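Local coordinates for formate dehydrogenase (Staphylococcus aureus, PDB 6TTB), which probably catalyses the NAD-dependent oxidation of formate to carbon dioxide, with its cofactor bound in a cleft between two Rossmann-like domains, at residues Ile115-Gly120 with Lys334-Gly339; Ser142-Val147 with Gly200-Glu205. All coordinates share one frame; numbering follows the deposited sequence.

Interaction 1 (Ile115-Gly120 with Lys334-Gly339); sequences ITAGVG and KRIEDG. With NAD (nicotinamide-adenine-dinucleotide), chain C.
Ile336 on helix 330-348 carries this contact, and its two branches both pack on the loop that leaves strand 113-116. Its CG2 meets the carbonyl carbon and the methyl of Ala117, with Ala117 CB 3.9 Å from Ile336 CG2. The longer branch runs along the backbone of the next residue, and Ile336 CD1 ends 3.8 Å from Gly118 CA. With CG1 anti to the carbonyl carbon (chi1 -77°), CG2 is placed at Ala117 and the longer branch chiefly at Gly118. Ala117 is the centre of an inverse gamma turn, which swings the chain off the strand; its methyl also rests on Val340, a turn further along the helix. Gly118 has backbone angles (phi 140°, psi -147°) open in practice only to a residue lacking a side chain. Backbone hydrogen bonds fasten Ala117 to Ser92 and Gly118 to Val139 of the same chain. One residue on, Val119 CG1 lies 3.7 Å from C6N of the nicotinamide ring. The helix therefore meets the loop through buried van der Waals packing alone, a non-directional contact set just behind a residue of the cofactor pocket.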
# COMPACT_ATOMS: atom_id res chain seq x y z
N ILE A 115 -12.48 -27.62 -13.02
CA ILE A 115 -12.15 -26.27 -13.44
C ILE A 115 -11.84 -25.46 -12.20
O ILE A 115 -12.63 -25.49 -11.24
CB ILE A 115 -13.32 -25.66 -14.20
CG1 ILE A 115 -13.86 -26.58 -15.30
CG2 ILE A 115 -12.96 -24.29 -14.73
CD1 ILE A 115 -15.02 -25.95 -15.95
N THR A 116 -10.72 -24.74 -12.24
CA THR A 116 -10.39 -23.75 -11.25
C THR A 116 -10.92 -22.37 -11.70
O THR A 116 -10.31 -21.68 -12.53
CB THR A 116 -8.86 -23.66 -11.09
OG1 THR A 116 -8.22 -24.90 -10.72
CG2 THR A 116 -8.44 -22.54 -10.18
N ALA A 117 -12.01 -21.90 -11.08
CA ALA A 117 -12.48 -20.56 -11.38
C ALA A 117 -11.46 -19.55 -10.88
O ALA A 117 -11.67 -18.91 -9.89
CB ALA A 117 -13.86 -20.28 -10.80
N GLY A 118 -10.44 -19.32 -11.66
CA GLY A 118 -9.38 -18.43 -11.30
C GLY A 118 -8.07 -19.04 -11.76
O GLY A 118 -8.05 -19.81 -12.75
N VAL A 119 -7.01 -18.78 -10.98
CA VAL A 119 -5.74 -19.41 -11.19
C VAL A 119 -5.22 -20.01 -9.86
O VAL A 119 -5.07 -19.31 -8.85
CB VAL A 119 -4.79 -18.39 -11.84
CG1 VAL A 119 -3.33 -18.72 -11.59
CG2 VAL A 119 -5.07 -18.35 -13.33
N GLY A 120 -4.85 -21.28 -9.90
CA GLY A 120 -4.22 -21.91 -8.77
C GLY A 120 -4.97 -23.18 -8.39
O GLY A 120 -6.09 -23.11 -7.85
N LYS A 334 -15.34 -10.83 -14.00
CA LYS A 334 -15.76 -11.00 -15.37
C LYS A 334 -14.77 -11.89 -16.08
O LYS A 334 -15.17 -12.84 -16.75
CB LYS A 334 -15.98 -9.67 -16.14
N ARG A 335 -13.47 -11.61 -15.94
CA ARG A 335 -12.50 -12.34 -16.75
C ARG A 335 -12.64 -13.83 -16.49
O ARG A 335 -12.81 -14.57 -17.44
CB ARG A 335 -11.12 -11.71 -16.67
CG ARG A 335 -10.74 -10.95 -17.96
CD ARG A 335 -10.39 -9.44 -17.85
NE ARG A 335 -9.34 -9.37 -16.88
CZ ARG A 335 -9.06 -8.34 -16.10
NH1 ARG A 335 -9.73 -7.21 -16.20
NH2 ARG A 335 -8.09 -8.46 -15.19
N ILE A 336 -12.83 -14.20 -15.20
CA ILE A 336 -12.98 -15.57 -14.74
C ILE A 336 -14.28 -16.15 -15.27
O ILE A 336 -14.25 -17.19 -15.90
CB ILE A 336 -12.89 -15.63 -13.20
CG1 ILE A 336 -11.43 -15.51 -12.72
CG2 ILE A 336 -13.60 -16.83 -12.57
CD1 ILE A 336 -11.34 -15.20 -11.24
N GLU A 337 -15.41 -15.47 -15.02
CA GLU A 337 -16.68 -15.86 -15.57
C GLU A 337 -16.50 -16.21 -17.05
O GLU A 337 -16.89 -17.29 -17.46
CB GLU A 337 -17.71 -14.79 -15.35
CG GLU A 337 -18.92 -14.92 -16.28
CD GLU A 337 -20.21 -14.09 -15.96
OE1 GLU A 337 -20.37 -13.56 -14.83
OE2 GLU A 337 -21.07 -13.98 -16.87
N ASP A 338 -15.84 -15.34 -17.82
CA ASP A 338 -15.77 -15.55 -19.27
C ASP A 338 -14.91 -16.77 -19.63
O ASP A 338 -15.23 -17.49 -20.60
CB ASP A 338 -15.38 -14.29 -20.02
CG ASP A 338 -16.55 -13.29 -20.01
OD1 ASP A 338 -17.76 -13.78 -19.95
OD2 ASP A 338 -16.27 -12.03 -20.04
N GLY A 339 -13.82 -17.01 -18.85
CA GLY A 339 -12.99 -18.17 -19.04
C GLY A 339 -13.74 -19.46 -18.70
O GLY A 339 -13.80 -20.40 -19.52
PA NAD C . 4.17 -17.23 -14.60
O1A NAD C . 4.29 -18.65 -15.04
O2A NAD C . 4.03 -16.09 -15.59
O5B NAD C . 5.30 -16.89 -13.51
C5B NAD C . 6.08 -17.93 -12.87
C4B NAD C . 7.51 -17.77 -13.30
O4B NAD C . 8.34 -18.17 -12.19
C3B NAD C . 7.94 -18.62 -14.52
O3B NAD C . 8.16 -17.91 -15.74
C2B NAD C . 9.21 -19.36 -14.07
O2B NAD C . 10.31 -19.16 -14.94
C1B NAD C . 9.47 -18.86 -12.64
N9A NAD C . 9.80 -19.95 -11.71
C8A NAD C . 9.65 -21.31 -11.94
N7A NAD C . 10.19 -22.06 -11.00
C5A NAD C . 10.82 -21.15 -10.15
C6A NAD C . 11.63 -21.31 -8.99
N6A NAD C . 12.01 -22.48 -8.49
N1A NAD C . 12.16 -20.19 -8.44
C2A NAD C . 11.82 -19.00 -8.96
N3A NAD C . 11.04 -18.73 -10.01
C4A NAD C . 10.58 -19.85 -10.58
O3 NAD C . 2.93 -17.15 -13.65
PN NAD C . 2.29 -15.80 -13.20
O1N NAD C . 1.09 -15.60 -14.08
O2N NAD C . 3.35 -14.74 -13.15
O5D NAD C . 1.84 -16.20 -11.70
C5D NAD C . 2.73 -15.91 -10.58
C4D NAD C . 2.22 -16.66 -9.40
O4D NAD C . 1.18 -15.86 -8.79
C3D NAD C . 1.60 -18.02 -9.78
O3D NAD C . 2.36 -19.12 -9.31
C2D NAD C . 0.17 -17.96 -9.23
O2D NAD C . -0.23 -19.07 -8.44
C1D NAD C . 0.11 -16.69 -8.41
N1N NAD C . -1.17 -16.01 -8.67
C2N NAD C . -2.03 -15.68 -7.58
C3N NAD C . -3.26 -15.03 -7.80
C7N NAD C . -4.04 -14.41 -6.63
O7N NAD C . -5.25 -14.27 -6.74
N7N NAD C . -3.36 -14.02 -5.53
C4N NAD C . -3.72 -14.92 -9.17
C5N NAD C . -2.87 -15.28 -10.23
C6N NAD C . -1.61 -15.85 -9.96

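Interaction 2 (Ser142-Val147 with Gly200-Glu205); sequences SNTVSV and GQLVAE. With NAD (nicotinamide-adenine-dinucleotide), chain C.
The nicotinamide end of the NAD pocket is bordered by the start of helix 144-160, and this contact sets that start against helix 198-207, whose first turn holds Gly200, the last glycine of a probable Rossmann-type GxGxxG motif. Leu202 makes the join. One of its methyls, CD1, lies 3.7 Å from Thr144 CB and nearly as close to Thr144 OG1, the two side chains meeting at a slant. The same methyl sits 4.0 Å from Val145 N and also approaches Val145 CG2, so a single methyl serves the first two residues of the helix. Thr144 OG1 stands between the backbone N and the carbonyl carbon (chi1 52°); its hydrogen bond is with Gly141 O, while CG2 is directed to the cofactor, 3.8 Å from the phosphate oxygen O1N. The nicotinamide is approached by two further side chains. Val147 CG2 comes in from above one face, on the C3N-C4N side, and lies 3.3 Å from C4N, the carbon that exchanges hydride in NAD-dependent dehydrogenases. Asn143 OD1 instead lies level with the ring, 3.1 Å from both C4N and C5N, and its ND2 is hydrogen-bonded to Gly327 O, which ties down the amide's other end. Ser146, turned elsewhere, bonds to Arg160 of the second subunit, bringing the dimer interface close behind the pocket. Between the helices one methyl makes the contact, by van der Waals packing with no polar bond; on the cofactor side, the partly negative amide oxygen of Asn143 may favour the oxidised, cationic nicotinamide.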
# COMPACT_ATOMS: atom_id res chain seq x y z
N SER A 142 -6.37 -14.33 -16.43
CA SER A 142 -7.59 -13.64 -16.10
C SER A 142 -7.40 -12.58 -14.98
O SER A 142 -8.30 -11.72 -14.81
CB SER A 142 -8.60 -14.63 -15.75
OG SER A 142 -8.33 -15.13 -14.46
N ASN A 143 -6.29 -12.65 -14.20
CA ASN A 143 -6.15 -11.79 -13.01
C ASN A 143 -4.68 -11.48 -12.69
O ASN A 143 -4.30 -11.08 -11.58
CB ASN A 143 -6.89 -12.35 -11.83
CG ASN A 143 -6.38 -13.74 -11.50
OD1 ASN A 143 -5.22 -14.08 -11.80
ND2 ASN A 143 -7.22 -14.52 -10.84
N THR A 144 -3.87 -11.56 -13.70
CA THR A 144 -2.48 -11.23 -13.54
C THR A 144 -2.36 -9.80 -13.06
O THR A 144 -1.70 -9.56 -12.08
CB THR A 144 -1.73 -11.62 -14.81
OG1 THR A 144 -2.38 -11.06 -15.97
CG2 THR A 144 -1.72 -13.13 -14.96
N VAL A 145 -3.05 -8.83 -13.72
CA VAL A 145 -2.79 -7.42 -13.43
C VAL A 145 -3.22 -7.11 -12.01
O VAL A 145 -2.52 -6.35 -11.28
CB VAL A 145 -3.52 -6.48 -14.34
CG1 VAL A 145 -3.38 -5.08 -13.82
CG2 VAL A 145 -3.05 -6.59 -15.77
N SER A 146 -4.40 -7.63 -11.68
CA SER A 146 -4.94 -7.44 -10.35
C SER A 146 -3.88 -7.75 -9.33
O SER A 146 -3.71 -6.99 -8.36
CB SER A 146 -6.13 -8.30 -10.13
OG SER A 146 -6.86 -7.86 -9.00
N VAL A 147 -3.23 -8.91 -9.50
CA VAL A 147 -2.30 -9.40 -8.49
C VAL A 147 -1.07 -8.50 -8.47
O VAL A 147 -0.58 -8.13 -7.40
CB VAL A 147 -1.98 -10.91 -8.70
CG1 VAL A 147 -0.94 -11.43 -7.76
CG2 VAL A 147 -3.24 -11.75 -8.57
N GLY A 200 5.43 -11.23 -12.47
CA GLY A 200 6.66 -10.60 -12.03
C GLY A 200 6.96 -9.34 -12.84
O GLY A 200 7.47 -8.33 -12.28
N GLN A 201 6.70 -9.46 -14.17
CA GLN A 201 6.99 -8.44 -15.17
C GLN A 201 6.00 -7.26 -15.07
O GLN A 201 6.38 -6.09 -15.22
CB GLN A 201 7.02 -9.09 -16.51
CG GLN A 201 8.43 -9.58 -16.85
CD GLN A 201 8.43 -10.44 -18.08
OE1 GLN A 201 7.81 -10.09 -19.10
NE2 GLN A 201 8.93 -11.66 -17.94
N LEU A 202 4.74 -7.58 -14.77
CA LEU A 202 3.73 -6.56 -14.61
C LEU A 202 4.12 -5.72 -13.40
O LEU A 202 3.90 -4.50 -13.35
CB LEU A 202 2.36 -7.21 -14.41
CG LEU A 202 1.72 -7.77 -15.68
CD1 LEU A 202 0.58 -8.78 -15.34
CD2 LEU A 202 1.19 -6.66 -16.50
N VAL A 203 4.79 -6.34 -12.45
CA VAL A 203 5.09 -5.67 -11.21
C VAL A 203 6.26 -4.78 -11.47
O VAL A 203 6.34 -3.69 -10.92
CB VAL A 203 5.39 -6.69 -10.14
CG1 VAL A 203 6.22 -6.10 -9.05
CG2 VAL A 203 4.12 -7.29 -9.61
N ALA A 204 7.17 -5.22 -12.35
CA ALA A 204 8.35 -4.40 -12.63
C ALA A 204 7.90 -3.11 -13.29
O ALA A 204 8.33 -2.04 -12.89
CB ALA A 204 9.39 -5.13 -13.42
N GLU A 205 6.98 -3.23 -14.23
CA GLU A 205 6.56 -2.10 -15.03
C GLU A 205 6.01 -1.05 -14.09
O GLU A 205 6.37 0.13 -14.19
CB GLU A 205 5.47 -2.51 -16.02
CG GLU A 205 6.00 -2.68 -17.43
CD GLU A 205 5.26 -3.76 -18.19
OE1 GLU A 205 3.98 -3.73 -18.15
OE2 GLU A 205 5.93 -4.65 -18.82
PA NAD C . 4.17 -17.23 -14.60
O1A NAD C . 4.29 -18.65 -15.04
O2A NAD C . 4.03 -16.09 -15.59
O5B NAD C . 5.30 -16.89 -13.51
C5B NAD C . 6.08 -17.93 -12.87
C4B NAD C . 7.51 -17.77 -13.30
O4B NAD C . 8.34 -18.17 -12.19
C3B NAD C . 7.94 -18.62 -14.52
O3B NAD C . 8.16 -17.91 -15.74
C2B NAD C . 9.21 -19.36 -14.07
O2B NAD C . 10.31 -19.16 -14.94
C1B NAD C . 9.47 -18.86 -12.64
N9A NAD C . 9.80 -19.95 -11.71
C8A NAD C . 9.65 -21.31 -11.94
N7A NAD C . 10.19 -22.06 -11.00
C5A NAD C . 10.82 -21.15 -10.15
C6A NAD C . 11.63 -21.31 -8.99
N6A NAD C . 12.01 -22.48 -8.49
N1A NAD C . 12.16 -20.19 -8.44
C2A NAD C . 11.82 -19.00 -8.96
N3A NAD C . 11.04 -18.73 -10.01
C4A NAD C . 10.58 -19.85 -10.58
O3 NAD C . 2.93 -17.15 -13.65
PN NAD C . 2.29 -15.80 -13.20
O1N NAD C . 1.09 -15.60 -14.08
O2N NAD C . 3.35 -14.74 -13.15
O5D NAD C . 1.84 -16.20 -11.70
C5D NAD C . 2.73 -15.91 -10.58
C4D NAD C . 2.22 -16.66 -9.40
O4D NAD C . 1.18 -15.86 -8.79
C3D NAD C . 1.60 -18.02 -9.78
O3D NAD C . 2.36 -19.12 -9.31
C2D NAD C . 0.17 -17.96 -9.23
O2D NAD C . -0.23 -19.07 -8.44
C1D NAD C . 0.11 -16.69 -8.41
N1N NAD C . -1.17 -16.01 -8.67
C2N NAD C . -2.03 -15.68 -7.58
C3N NAD C . -3.26 -15.03 -7.80
C7N NAD C . -4.04 -14.41 -6.63
O7N NAD C . -5.25 -14.27 -6.74
N7N NAD C . -3.36 -14.02 -5.53
C4N NAD C . -3.72 -14.92 -9.17
C5N NAD C . -2.87 -15.28 -10.23
C6N NAD C . -1.61 -15.85 -9.96

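In the fold
From the N terminus, the chain first lays down the five-stranded parallel sheet, whose strand 113-116 leads into residues 115-120. It then passes through 142-147 into helix 144-160, enters the second domain, and closes the shorter loop of interaction 2 at 200-205. Only after the seven-stranded sheet is complete does helix 330-348 return to the first domain and close interaction 1, so interaction 2 is nested within it. Their centres lie about 16 Å apart, yet they touch: Ile336 CG1 packs 3.6 Å from Ser142 OG. Interaction 1 ties the returning helix to the first sheet, interaction 2 joins two helices beside the cofactor, and both border the same NAD.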